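Local coordinates for transcriptional regulator (Methanobacterium thermoautotrophicum, PDB 3BPV), which probably binds DNA as a winged-helix transcriptional regulator of the MarR family, working as a dimer in the manner of its relatives, at residues V16-E21 against K102-W107; N26-Q31 against L64-E69; A33-I38 against L87-R92; I44-L49 against T59-L64. One frame throughout, in Å; residues are numbered along the deposited sequence.

How the contacts relate
Contacts 3 and 4 are buried and contacts 1 and 2 only partly so. Contact 1 joins helix 3-21 to helix 97-111 in the all-helical region near the second subunit and touches contact 2 through Ile-18. Contacts 2, 3 and 4 belong to the winged-helix domain: contacts 2 and 3 share helix 29-40, and contacts 2 and 4 share helix 57-69 and Leu-64. Their chemistry follows their place. Contact 3 is aliphatic with one bridging water, and contact 4 sets leucine and isoleucine beside a glutamine at the margin. Contact 2 lays an arginine over a glutamine amide at its exposed side, whereas contact 1 relies on an aromatic ring. Leu-87 joins contacts 3 and 4 through Leu-49 and Gln-46.

Contact 1: residues V16-E21 against K102-W107; sequences VFIGRE and KVEERW
In the helical region that pairs the two subunits, Phe-17 of helix 3-21 packs into helix 97-111 against Val-103 and Trp-107. The short axes come within 10.4 Å and run at 132°, closer to antiparallel than to parallel. With CG anti to its backbone N (chi1 -164°), Phe-17 reaches across the gap, and its ring is sandwiched: CA of Trp-107 lies over one face, and CG of Glu-21, one turn on, over the other. Its CD2 is 3.6 Å from CB of Trp-107, while CE2 meets CG1 of Val-103 at 3.7 Å and brings the ring edge to the Val-103 carbonyl oxygen. The Phe-17 and indole planes are inclined at 48°. Ile-18 adds CD1 against CG1 of Val-103, 3.8 Å away, so one methyl of the branched valine serves both Phe-17 and Ile-18. Replacing Phe-17 by an alanine would probably open a gap between Val-103 and Trp-107 and leave the indole freer to shift. At the exposed side Glu-21 and Arg-106 bring opposite charges together, though the exact place of the carboxylate is doubtful. Trp-107 NE1 is held by Ser-13, and the indole also packs on Met-137 of the second subunit, consistent with the helical dimerisation domain of MarR proteins.

Contact 2: residues N26-Q31 against L64-E69; sequences NLTDAQ and LRRLEE
Gln-31 NE2, lying over one face of the Arg-66 guanidinium, is gripped by two acceptors of its own segment: it donates to Asn-26 O at 2.9 Å and to Thr-28 OG1 at 3.2 Å. The site is the N-terminal start of helix 29-40 in the winged-helix domain, facing helix 57-69. The two acceptors lie in well-separated directions, so each can take one N-H. Asn-26 O is met on a lone pair in its carbonyl plane, and Thr-28 OG1 lies near the amide plane. Both bonds fix the rotation of the amide and draw the loop 26-28 onto the helix. Thr-28 suits the N-cap: chi1 of 55° turns OG1 back to the first turn, where it also accepts a weak bond from Gln-31 N.

Held this way, NE2 of Gln-31 lies against the guanidinium offset from its centre. The Arg-66 chain bends at chi3 (65°) to bring that group there, with NE2 3.2 Å above its plane and the amide turned 43° from it. Both are donors, so no hydrogen bond joins them and the contact is one of packing. Inward of the arginine, Leu-67 slides past Gln-31 in the opposite direction, a greasy partner for its methylenes. Leu-67 CD2 approaches Gln-31 CB at 3.7 Å and Leu-27 CD2 at 3.9 Å, and Leu-67 CD1 stands 3.5 Å from Gln-31 O.

Contact 3: residues A33-I38 against L87-R92; sequences ACLLRI and LEVTRR
Ile-38 points from helix 29-40 straight at the strand 84-89, and its two branches divide the work. CG2, anti to the backbone N, rests on the strand backbone, 3.6 Å from CA of Glu-88, and also meets CG2 of Val-89 at 3.7 Å. The other arm, extended at chi2 (167°), carries CD1 along to the side chain of Leu-87, where it lies 3.9 Å from CD1. Those two side chains cross at about a right angle, as the helix and strand segments themselves do, their axes being 94° apart and 8.0 Å distant. A beta-branched residue fits here because it can touch backbone and side chain together. One turn earlier, Leu-35 crosses Val-89 at nearly a right angle too: its CD1 meets Val-89 CG1 at 3.9 Å, while Val-89 CG2 turns to the Leu-35 carbonyl. Val-89 thus keeps both methyls near Leu-35, and CG2 reaches Ile-38 as well.

A single water supplies the polar link. It donates to Ile-38 O at 3.0 Å and accepts from Val-89 N at 2.8 Å, serving two backbone groups that do not bond each other directly. Beyond the contact, Ile-73 of strand 73-78 supports Leu-35 and Ile-38, and Leu-87 also packs on Leu-49 and Leu-64, so the base of the wing is set against helices 29-40, 46-53 and 57-69 of the winged-helix domain.

Contact 4: residues I44-L49 against T59-L64; sequences IKQDEL and TIARTL
The backbones of helices 46-53 and 57-69 stay well apart, with CA of Leu-49 8.4 Å from CA of Ile-60 and CA of Gln-46 8.5 Å from CA of Ala-61, a gap that large side chains must fill. Lys-45 occupies the N-cap of the first helix, and its N donates to OE1 of Glu-48 at 2.9 Å, a nearly straight bond that steadies the first turn. From helix 57-69, Ile-60 sends a fully extended arm (chi1 170°, chi2 174°) toward Gln-46 and Leu-49, so that CD1 lies 3.6 Å from Gln-46 O and close to the backbone of Leu-49.

Leu-64, one turn along, divides its methyls. CD2 packs against CD2 of Leu-49 at 3.8 Å, deep among apolar neighbours, and CD1 lies alongside the Gln-46 chain, 3.5 Å from CG. Gln-46 and Leu-64 slide past each other in opposite directions, which suits a glutamine at the margin: its methylenes cover the leucine while the amide runs on toward Ala-61. If Gln-46 were an alanine, Leu-64 CD1 would probably lose the methylenes packed on it and a gap would open beside Ala-61. Helix 46-53, the turn and helix 57-69 make up the helix-turn-helix of the winged-helix fold, in which the second helix is, as in other MarR proteins, probably the one that reads DNA.

Contact 1: residues V16-E21 against K102-W107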
# COMPACT_ATOMS: atom_id res chain seq x y z
N VAL A 16 -3.59 4.76 9.11
CA VAL A 16 -3.90 4.97 10.52
C VAL A 16 -5.10 5.90 10.66
O VAL A 16 -5.98 5.67 11.50
CB VAL A 16 -2.69 5.57 11.27
CG1 VAL A 16 -3.09 5.97 12.69
CG2 VAL A 16 -1.55 4.56 11.32
N PHE A 17 -5.16 6.95 9.85
CA PHE A 17 -6.26 7.91 9.92
C PHE A 17 -7.60 7.24 9.56
O PHE A 17 -8.61 7.44 10.25
CB PHE A 17 -6.00 9.07 8.96
CG PHE A 17 -6.85 10.28 9.21
CD1 PHE A 17 -6.56 11.13 10.28
CD2 PHE A 17 -7.92 10.58 8.39
CE1 PHE A 17 -7.34 12.26 10.52
CE2 PHE A 17 -8.71 11.70 8.62
CZ PHE A 17 -8.42 12.55 9.69
N ILE A 18 -7.62 6.47 8.48
CA ILE A 18 -8.82 5.76 8.05
C ILE A 18 -9.30 4.81 9.15
O ILE A 18 -10.48 4.76 9.48
CB ILE A 18 -8.56 4.93 6.77
CG1 ILE A 18 -8.45 5.85 5.56
CG2 ILE A 18 -9.65 3.88 6.57
CD1 ILE A 18 -9.73 6.57 5.24
N GLY A 19 -8.36 4.06 9.71
CA GLY A 19 -8.70 3.12 10.76
C GLY A 19 -9.31 3.77 11.99
O GLY A 19 -10.20 3.20 12.61
N ARG A 20 -8.83 4.95 12.33
CA ARG A 20 -9.32 5.67 13.50
C ARG A 20 -10.65 6.36 13.24
O ARG A 20 -11.59 6.24 14.04
CB ARG A 20 -8.29 6.72 13.94
CG ARG A 20 -6.91 6.15 14.22
CD ARG A 20 -6.90 5.19 15.40
NE ARG A 20 -7.03 5.89 16.68
CZ ARG A 20 -6.92 5.29 17.86
NH1 ARG A 20 -6.67 3.99 17.94
NH2 ARG A 20 -7.05 6.00 18.98
N GLU A 21 -10.75 7.06 12.12
CA GLU A 21 -11.96 7.79 11.78
C GLU A 21 -13.12 6.91 11.33
O GLU A 21 -14.28 7.24 11.56
CB GLU A 21 -11.65 8.82 10.69
CG GLU A 21 -10.60 9.85 11.09
CD GLU A 21 -11.16 10.96 11.96
OE1 GLU A 21 -11.88 10.66 12.94
OE2 GLU A 21 -10.86 12.13 11.67
N LYS A 102 -15.31 12.43 2.99
CA LYS A 102 -15.09 13.51 3.94
C LYS A 102 -13.83 13.22 4.75
O LYS A 102 -13.04 14.12 5.05
CB LYS A 102 -16.29 13.65 4.89
CG LYS A 102 -16.13 14.79 5.89
CD LYS A 102 -17.26 14.81 6.91
CE LYS A 102 -17.04 15.92 7.93
NZ LYS A 102 -15.72 15.78 8.61
N VAL A 103 -13.64 11.95 5.11
CA VAL A 103 -12.45 11.56 5.86
C VAL A 103 -11.21 11.76 4.98
O VAL A 103 -10.17 12.21 5.47
CB VAL A 103 -12.56 10.09 6.32
CG1 VAL A 103 -11.22 9.61 6.88
CG2 VAL A 103 -13.66 9.98 7.38
N GLU A 104 -11.33 11.46 3.69
CA GLU A 104 -10.20 11.65 2.77
C GLU A 104 -9.81 13.12 2.74
O GLU A 104 -8.63 13.47 2.78
CB GLU A 104 -10.55 11.20 1.35
CG GLU A 104 -10.62 9.69 1.12
CD GLU A 104 -9.30 8.98 1.40
OE1 GLU A 104 -8.24 9.63 1.34
OE2 GLU A 104 -9.34 7.77 1.67
N GLU A 105 -10.82 13.99 2.66
CA GLU A 105 -10.60 15.43 2.62
C GLU A 105 -9.91 15.91 3.90
O GLU A 105 -8.98 16.72 3.84
CB GLU A 105 -11.94 16.16 2.46
CG GLU A 105 -11.83 17.67 2.34
CD GLU A 105 -13.18 18.34 2.21
OE1 GLU A 105 -13.94 17.99 1.27
OE2 GLU A 105 -13.49 19.23 3.03
N ARG A 106 -10.38 15.43 5.04
CA ARG A 106 -9.80 15.82 6.32
C ARG A 106 -8.33 15.38 6.40
O ARG A 106 -7.48 16.12 6.89
CB ARG A 106 -10.58 15.20 7.48
CG ARG A 106 -11.98 15.79 7.69
CD ARG A 106 -12.71 15.05 8.81
NE ARG A 106 -11.95 15.07 10.06
CZ ARG A 106 -12.29 14.40 11.15
NH1 ARG A 106 -13.39 13.65 11.17
NH2 ARG A 106 -11.54 14.48 12.24
N TRP A 107 -8.04 14.17 5.93
CA TRP A 107 -6.67 13.68 5.95
C TRP A 107 -5.78 14.57 5.09
O TRP A 107 -4.70 14.97 5.51
CB TRP A 107 -6.62 12.24 5.44
CG TRP A 107 -5.22 11.71 5.32
CD1 TRP A 107 -4.39 11.37 6.35
CD2 TRP A 107 -4.48 11.53 4.12
NE1 TRP A 107 -3.16 10.99 5.85
CE2 TRP A 107 -3.19 11.08 4.48
CE3 TRP A 107 -4.77 11.71 2.76
CZ2 TRP A 107 -2.20 10.80 3.54
CZ3 TRP A 107 -3.78 11.44 1.82
CH2 TRP A 107 -2.51 10.99 2.22

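Contact 2: residues N26-Q31 against L64-E69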
# COMPACT_ATOMS: atom_id res chain seq x y z
N ASN A 26 -15.80 -0.53 11.22
CA ASN A 26 -14.90 -1.66 11.04
C ASN A 26 -14.20 -1.58 9.69
O ASN A 26 -13.87 -2.61 9.08
CB ASN A 26 -15.65 -3.00 11.15
CG ASN A 26 -16.03 -3.33 12.58
OD1 ASN A 26 -15.33 -2.95 13.52
ND2 ASN A 26 -17.13 -4.05 12.75
N LEU A 27 -13.95 -0.36 9.24
CA LEU A 27 -13.29 -0.16 7.96
C LEU A 27 -11.80 0.09 8.10
O LEU A 27 -11.34 0.65 9.09
CB LEU A 27 -13.94 1.01 7.20
CG LEU A 27 -15.31 0.75 6.57
CD1 LEU A 27 -15.90 2.08 6.09
CD2 LEU A 27 -15.17 -0.22 5.40
N THR A 28 -11.07 -0.35 7.09
CA THR A 28 -9.64 -0.18 7.01
C THR A 28 -9.35 0.35 5.62
O THR A 28 -10.20 0.31 4.73
CB THR A 28 -8.90 -1.51 7.14
OG1 THR A 28 -9.41 -2.42 6.15
CG2 THR A 28 -9.09 -2.10 8.53
N ASP A 29 -8.13 0.84 5.43
CA ASP A 29 -7.71 1.39 4.15
C ASP A 29 -7.95 0.39 3.02
O ASP A 29 -8.49 0.75 1.97
CB ASP A 29 -6.22 1.73 4.24
CG ASP A 29 -5.71 2.47 3.04
OD1 ASP A 29 -5.92 2.00 1.90
OD2 ASP A 29 -5.09 3.54 3.23
N ALA A 30 -7.56 -0.86 3.23
CA ALA A 30 -7.73 -1.88 2.20
C ALA A 30 -9.20 -2.07 1.82
O ALA A 30 -9.52 -2.23 0.64
CB ALA A 30 -7.13 -3.20 2.68
N GLN A 31 -10.09 -2.07 2.80
CA GLN A 31 -11.51 -2.23 2.52
C GLN A 31 -12.06 -1.01 1.78
O GLN A 31 -12.87 -1.16 0.86
CB GLN A 31 -12.31 -2.42 3.80
CG GLN A 31 -12.08 -3.73 4.52
CD GLN A 31 -12.90 -3.80 5.78
OE1 GLN A 31 -14.12 -3.97 5.73
NE2 GLN A 31 -12.25 -3.63 6.92
N LEU A 64 -12.41 -8.54 1.13
CA LEU A 64 -13.76 -8.57 0.60
C LEU A 64 -14.73 -9.26 1.56
O LEU A 64 -15.88 -8.86 1.68
CB LEU A 64 -13.77 -9.25 -0.77
CG LEU A 64 -13.02 -8.49 -1.86
CD1 LEU A 64 -12.95 -9.36 -3.11
CD2 LEU A 64 -13.72 -7.17 -2.16
N ARG A 65 -14.25 -10.30 2.25
CA ARG A 65 -15.11 -11.00 3.20
C ARG A 65 -15.55 -10.03 4.30
O ARG A 65 -16.70 -10.04 4.72
CB ARG A 65 -14.37 -12.20 3.79
CG ARG A 65 -15.25 -13.12 4.63
CD ARG A 65 -14.50 -14.36 5.06
NE ARG A 65 -14.02 -15.14 3.92
CZ ARG A 65 -13.41 -16.31 4.01
NH1 ARG A 65 -13.19 -16.86 5.20
NH2 ARG A 65 -13.01 -16.94 2.91
N ARG A 66 -14.62 -9.20 4.77
CA ARG A 66 -14.95 -8.23 5.81
C ARG A 66 -15.98 -7.22 5.31
O ARG A 66 -16.90 -6.85 6.04
CB ARG A 66 -13.68 -7.51 6.27
CG ARG A 66 -12.69 -8.43 6.96
CD ARG A 66 -11.42 -7.71 7.36
NE ARG A 66 -11.65 -6.69 8.37
CZ ARG A 66 -10.69 -5.95 8.92
NH1 ARG A 66 -9.43 -6.12 8.55
NH2 ARG A 66 -10.98 -5.04 9.83
N LEU A 67 -15.85 -6.78 4.06
CA LEU A 67 -16.81 -5.82 3.52
C LEU A 67 -18.18 -6.47 3.40
O LEU A 67 -19.20 -5.82 3.65
CB LEU A 67 -16.37 -5.33 2.14
CG LEU A 67 -15.28 -4.25 2.10
CD1 LEU A 67 -14.81 -4.06 0.67
CD2 LEU A 67 -15.83 -2.95 2.69
N GLU A 68 -18.19 -7.74 3.03
CA GLU A 68 -19.44 -8.48 2.88
C GLU A 68 -20.09 -8.72 4.24
O GLU A 68 -21.31 -8.57 4.39
CB GLU A 68 -19.17 -9.82 2.19
CG GLU A 68 -20.42 -10.59 1.78
CD GLU A 68 -20.10 -11.95 1.19
OE1 GLU A 68 -19.30 -12.01 0.23
OE2 GLU A 68 -20.65 -12.96 1.67
N GLU A 69 -19.29 -9.07 5.23
CA GLU A 69 -19.80 -9.32 6.58
C GLU A 69 -20.44 -8.06 7.14
O GLU A 69 -21.45 -8.12 7.85
CB GLU A 69 -18.67 -9.77 7.51
CG GLU A 69 -19.12 -10.08 8.93
CD GLU A 69 -19.98 -11.32 9.02
OE1 GLU A 69 -21.03 -11.37 8.34
OE2 GLU A 69 -19.62 -12.25 9.77

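Contact 3: residues A33-I38 against L87-R92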
# COMPACT_ATOMS: atom_id res chain seq x y z
N ALA A 33 -10.46 0.97 -0.23
CA ALA A 33 -9.98 0.93 -1.60
C ALA A 33 -10.85 0.00 -2.44
O ALA A 33 -11.25 0.36 -3.54
CB ALA A 33 -8.53 0.47 -1.63
N CYS A 34 -11.13 -1.19 -1.91
CA CYS A 34 -11.97 -2.14 -2.63
C CYS A 34 -13.38 -1.59 -2.82
O CYS A 34 -13.96 -1.69 -3.91
CB CYS A 34 -12.05 -3.47 -1.86
SG CYS A 34 -10.57 -4.48 -1.99
N LEU A 35 -13.94 -1.01 -1.77
CA LEU A 35 -15.28 -0.46 -1.85
C LEU A 35 -15.39 0.61 -2.93
O LEU A 35 -16.31 0.60 -3.74
CB LEU A 35 -15.69 0.11 -0.49
CG LEU A 35 -17.15 0.54 -0.36
CD1 LEU A 35 -18.06 -0.65 -0.55
CD2 LEU A 35 -17.38 1.15 1.01
N LEU A 36 -14.44 1.54 -2.95
CA LEU A 36 -14.49 2.61 -3.94
C LEU A 36 -14.30 2.07 -5.35
O LEU A 36 -14.92 2.57 -6.30
CB LEU A 36 -13.43 3.68 -3.65
CG LEU A 36 -13.64 4.46 -2.34
CD1 LEU A 36 -12.52 5.47 -2.16
CD2 LEU A 36 -15.00 5.16 -2.38
N ARG A 37 -13.46 1.05 -5.50
CA ARG A 37 -13.24 0.47 -6.82
C ARG A 37 -14.48 -0.24 -7.34
O ARG A 37 -14.80 -0.16 -8.52
CB ARG A 37 -12.06 -0.50 -6.78
CG ARG A 37 -11.63 -1.01 -8.15
CD ARG A 37 -10.92 0.06 -8.95
NE ARG A 37 -10.57 -0.42 -10.29
CZ ARG A 37 -11.46 -0.67 -11.24
NH1 ARG A 37 -12.75 -0.48 -11.02
NH2 ARG A 37 -11.06 -1.11 -12.42
N ILE A 38 -15.19 -0.94 -6.46
CA ILE A 38 -16.40 -1.65 -6.86
C ILE A 38 -17.49 -0.62 -7.15
O ILE A 38 -18.30 -0.80 -8.07
CB ILE A 38 -16.88 -2.61 -5.76
CG1 ILE A 38 -15.80 -3.66 -5.49
CG2 ILE A 38 -18.18 -3.29 -6.18
CD1 ILE A 38 -16.03 -4.45 -4.22
N LEU A 87 -19.11 -8.62 -8.02
CA LEU A 87 -19.18 -7.75 -6.85
C LEU A 87 -19.97 -6.49 -7.13
O LEU A 87 -19.92 -5.93 -8.21
CB LEU A 87 -17.77 -7.33 -6.41
CG LEU A 87 -16.76 -8.46 -6.23
CD1 LEU A 87 -15.37 -7.88 -6.00
CD2 LEU A 87 -17.19 -9.34 -5.08
N GLU A 88 -20.71 -6.04 -6.12
CA GLU A 88 -21.48 -4.82 -6.23
C GLU A 88 -21.63 -4.21 -4.85
O GLU A 88 -21.67 -4.91 -3.84
CB GLU A 88 -22.87 -5.09 -6.81
CG GLU A 88 -23.68 -3.83 -7.06
CD GLU A 88 -25.04 -4.12 -7.65
OE1 GLU A 88 -25.10 -4.73 -8.74
OE2 GLU A 88 -26.06 -3.73 -7.04
N VAL A 89 -21.68 -2.88 -4.80
CA VAL A 89 -21.83 -2.20 -3.53
C VAL A 89 -23.32 -2.20 -3.18
O VAL A 89 -24.17 -1.97 -4.04
CB VAL A 89 -21.33 -0.75 -3.60
CG1 VAL A 89 -21.47 -0.09 -2.25
CG2 VAL A 89 -19.89 -0.73 -4.06
N THR A 90 -23.62 -2.47 -1.92
CA THR A 90 -25.00 -2.49 -1.45
C THR A 90 -25.45 -1.05 -1.24
O THR A 90 -24.65 -0.12 -1.34
CB THR A 90 -25.13 -3.22 -0.12
OG1 THR A 90 -24.34 -2.53 0.86
CG2 THR A 90 -24.66 -4.67 -0.25
N ARG A 91 -26.73 -0.87 -0.93
CA ARG A 91 -27.26 0.46 -0.68
C ARG A 91 -26.53 1.03 0.53
O ARG A 91 -26.16 2.20 0.56
CB ARG A 91 -28.76 0.39 -0.40
CG ARG A 91 -29.38 1.74 -0.06
CD ARG A 91 -29.35 2.70 -1.24
NE ARG A 91 -30.24 2.29 -2.32
CZ ARG A 91 -29.93 1.39 -3.26
NH1 ARG A 91 -28.74 0.80 -3.26
NH2 ARG A 91 -30.82 1.07 -4.19
N ARG A 92 -26.32 0.17 1.53
CA ARG A 92 -25.64 0.55 2.76
C ARG A 92 -24.23 1.04 2.42
O ARG A 92 -23.76 2.04 2.97
CB ARG A 92 -25.57 -0.66 3.69
CG ARG A 92 -24.92 -0.41 5.05
CD ARG A 92 -25.79 0.47 5.93
NE ARG A 92 -25.37 0.42 7.34
CZ ARG A 92 -24.22 0.87 7.80
NH1 ARG A 92 -23.33 1.42 6.98
NH2 ARG A 92 -23.93 0.77 9.10
O HOH W 1 -21.12 -1.43 -7.12

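Contact 4: residues I44-L49 against T59-L64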
# COMPACT_ATOMS: atom_id res chain seq x y z
N ILE A 44 -18.00 -5.69 -11.31
CA ILE A 44 -16.64 -6.14 -11.54
C ILE A 44 -16.45 -7.51 -10.90
O ILE A 44 -16.97 -7.77 -9.81
CB ILE A 44 -15.61 -5.13 -10.95
CG1 ILE A 44 -14.19 -5.53 -11.36
CG2 ILE A 44 -15.74 -5.07 -9.44
CD1 ILE A 44 -13.12 -4.52 -10.97
N LYS A 45 -15.74 -8.39 -11.59
CA LYS A 45 -15.48 -9.73 -11.07
C LYS A 45 -14.43 -9.63 -9.97
O LYS A 45 -13.54 -8.78 -10.03
CB LYS A 45 -14.96 -10.66 -12.17
CG LYS A 45 -16.03 -11.36 -13.01
CD LYS A 45 -16.84 -10.39 -13.85
CE LYS A 45 -17.78 -11.15 -14.77
NZ LYS A 45 -18.65 -10.23 -15.55
N GLN A 46 -14.52 -10.50 -8.97
CA GLN A 46 -13.56 -10.50 -7.88
C GLN A 46 -12.16 -10.71 -8.42
O GLN A 46 -11.22 -10.05 -7.97
CB GLN A 46 -13.88 -11.59 -6.86
CG GLN A 46 -12.87 -11.67 -5.71
CD GLN A 46 -13.31 -12.60 -4.61
OE1 GLN A 46 -14.51 -12.74 -4.34
NE2 GLN A 46 -12.35 -13.23 -3.94
N ASP A 47 -12.00 -11.61 -9.39
CA ASP A 47 -10.67 -11.85 -9.94
C ASP A 47 -10.16 -10.63 -10.70
O ASP A 47 -8.95 -10.42 -10.79
CB ASP A 47 -10.64 -13.10 -10.82
CG ASP A 47 -11.57 -13.01 -12.02
OD1 ASP A 47 -12.74 -13.42 -11.89
OD2 ASP A 47 -11.12 -12.54 -13.08
N GLU A 48 -11.07 -9.83 -11.25
CA GLU A 48 -10.68 -8.63 -11.98
C GLU A 48 -10.23 -7.56 -10.98
O GLU A 48 -9.31 -6.78 -11.25
CB GLU A 48 -11.84 -8.11 -12.84
CG GLU A 48 -12.30 -9.12 -13.89
CD GLU A 48 -13.47 -8.63 -14.72
OE1 GLU A 48 -14.44 -8.08 -14.15
OE2 GLU A 48 -13.41 -8.80 -15.96
N LEU A 49 -10.90 -7.51 -9.83
CA LEU A 49 -10.52 -6.55 -8.80
C LEU A 49 -9.14 -6.96 -8.27
O LEU A 49 -8.29 -6.10 -8.04
CB LEU A 49 -11.55 -6.57 -7.66
CG LEU A 49 -11.36 -5.49 -6.59
CD1 LEU A 49 -11.66 -4.13 -7.20
CD2 LEU A 49 -12.30 -5.75 -5.42
N THR A 59 -5.16 -12.02 0.45
CA THR A 59 -5.41 -10.72 1.06
C THR A 59 -6.71 -10.11 0.57
O THR A 59 -7.52 -9.65 1.37
CB THR A 59 -4.25 -9.75 0.79
OG1 THR A 59 -3.04 -10.27 1.35
CG2 THR A 59 -4.53 -8.39 1.42
N ILE A 60 -6.92 -10.12 -0.75
CA ILE A 60 -8.14 -9.57 -1.32
C ILE A 60 -9.35 -10.35 -0.82
O ILE A 60 -10.38 -9.77 -0.50
CB ILE A 60 -8.11 -9.59 -2.87
CG1 ILE A 60 -9.50 -9.23 -3.42
CG2 ILE A 60 -7.66 -10.93 -3.38
CD1 ILE A 60 -9.54 -9.08 -4.92
N ALA A 61 -9.22 -11.67 -0.72
CA ALA A 61 -10.33 -12.50 -0.26
C ALA A 61 -10.77 -12.11 1.15
O ALA A 61 -11.97 -11.99 1.41
CB ALA A 61 -9.93 -13.97 -0.30
N ARG A 62 -9.81 -11.93 2.05
CA ARG A 62 -10.13 -11.55 3.43
C ARG A 62 -10.70 -10.14 3.49
O ARG A 62 -11.61 -9.88 4.26
CB ARG A 62 -8.88 -11.66 4.31
CG ARG A 62 -8.34 -13.08 4.42
CD ARG A 62 -7.35 -13.21 5.57
NE ARG A 62 -8.03 -13.12 6.86
CZ ARG A 62 -8.58 -14.14 7.50
NH1 ARG A 62 -8.53 -15.37 6.99
NH2 ARG A 62 -9.20 -13.94 8.65
N THR A 63 -10.16 -9.23 2.68
CA THR A 63 -10.65 -7.86 2.66
C THR A 63 -12.11 -7.81 2.19
O THR A 63 -12.95 -7.12 2.79
CB THR A 63 -9.78 -7.00 1.73
OG1 THR A 63 -8.43 -7.02 2.21
CG2 THR A 63 -10.28 -5.57 1.68
N LEU A 64 -12.41 -8.54 1.13
CA LEU A 64 -13.76 -8.57 0.60
C LEU A 64 -14.73 -9.26 1.56
O LEU A 64 -15.88 -8.86 1.68
CB LEU A 64 -13.77 -9.25 -0.77
CG LEU A 64 -13.02 -8.49 -1.86
CD1 LEU A 64 -12.95 -9.36 -3.11
CD2 LEU A 64 -13.72 -7.17 -2.16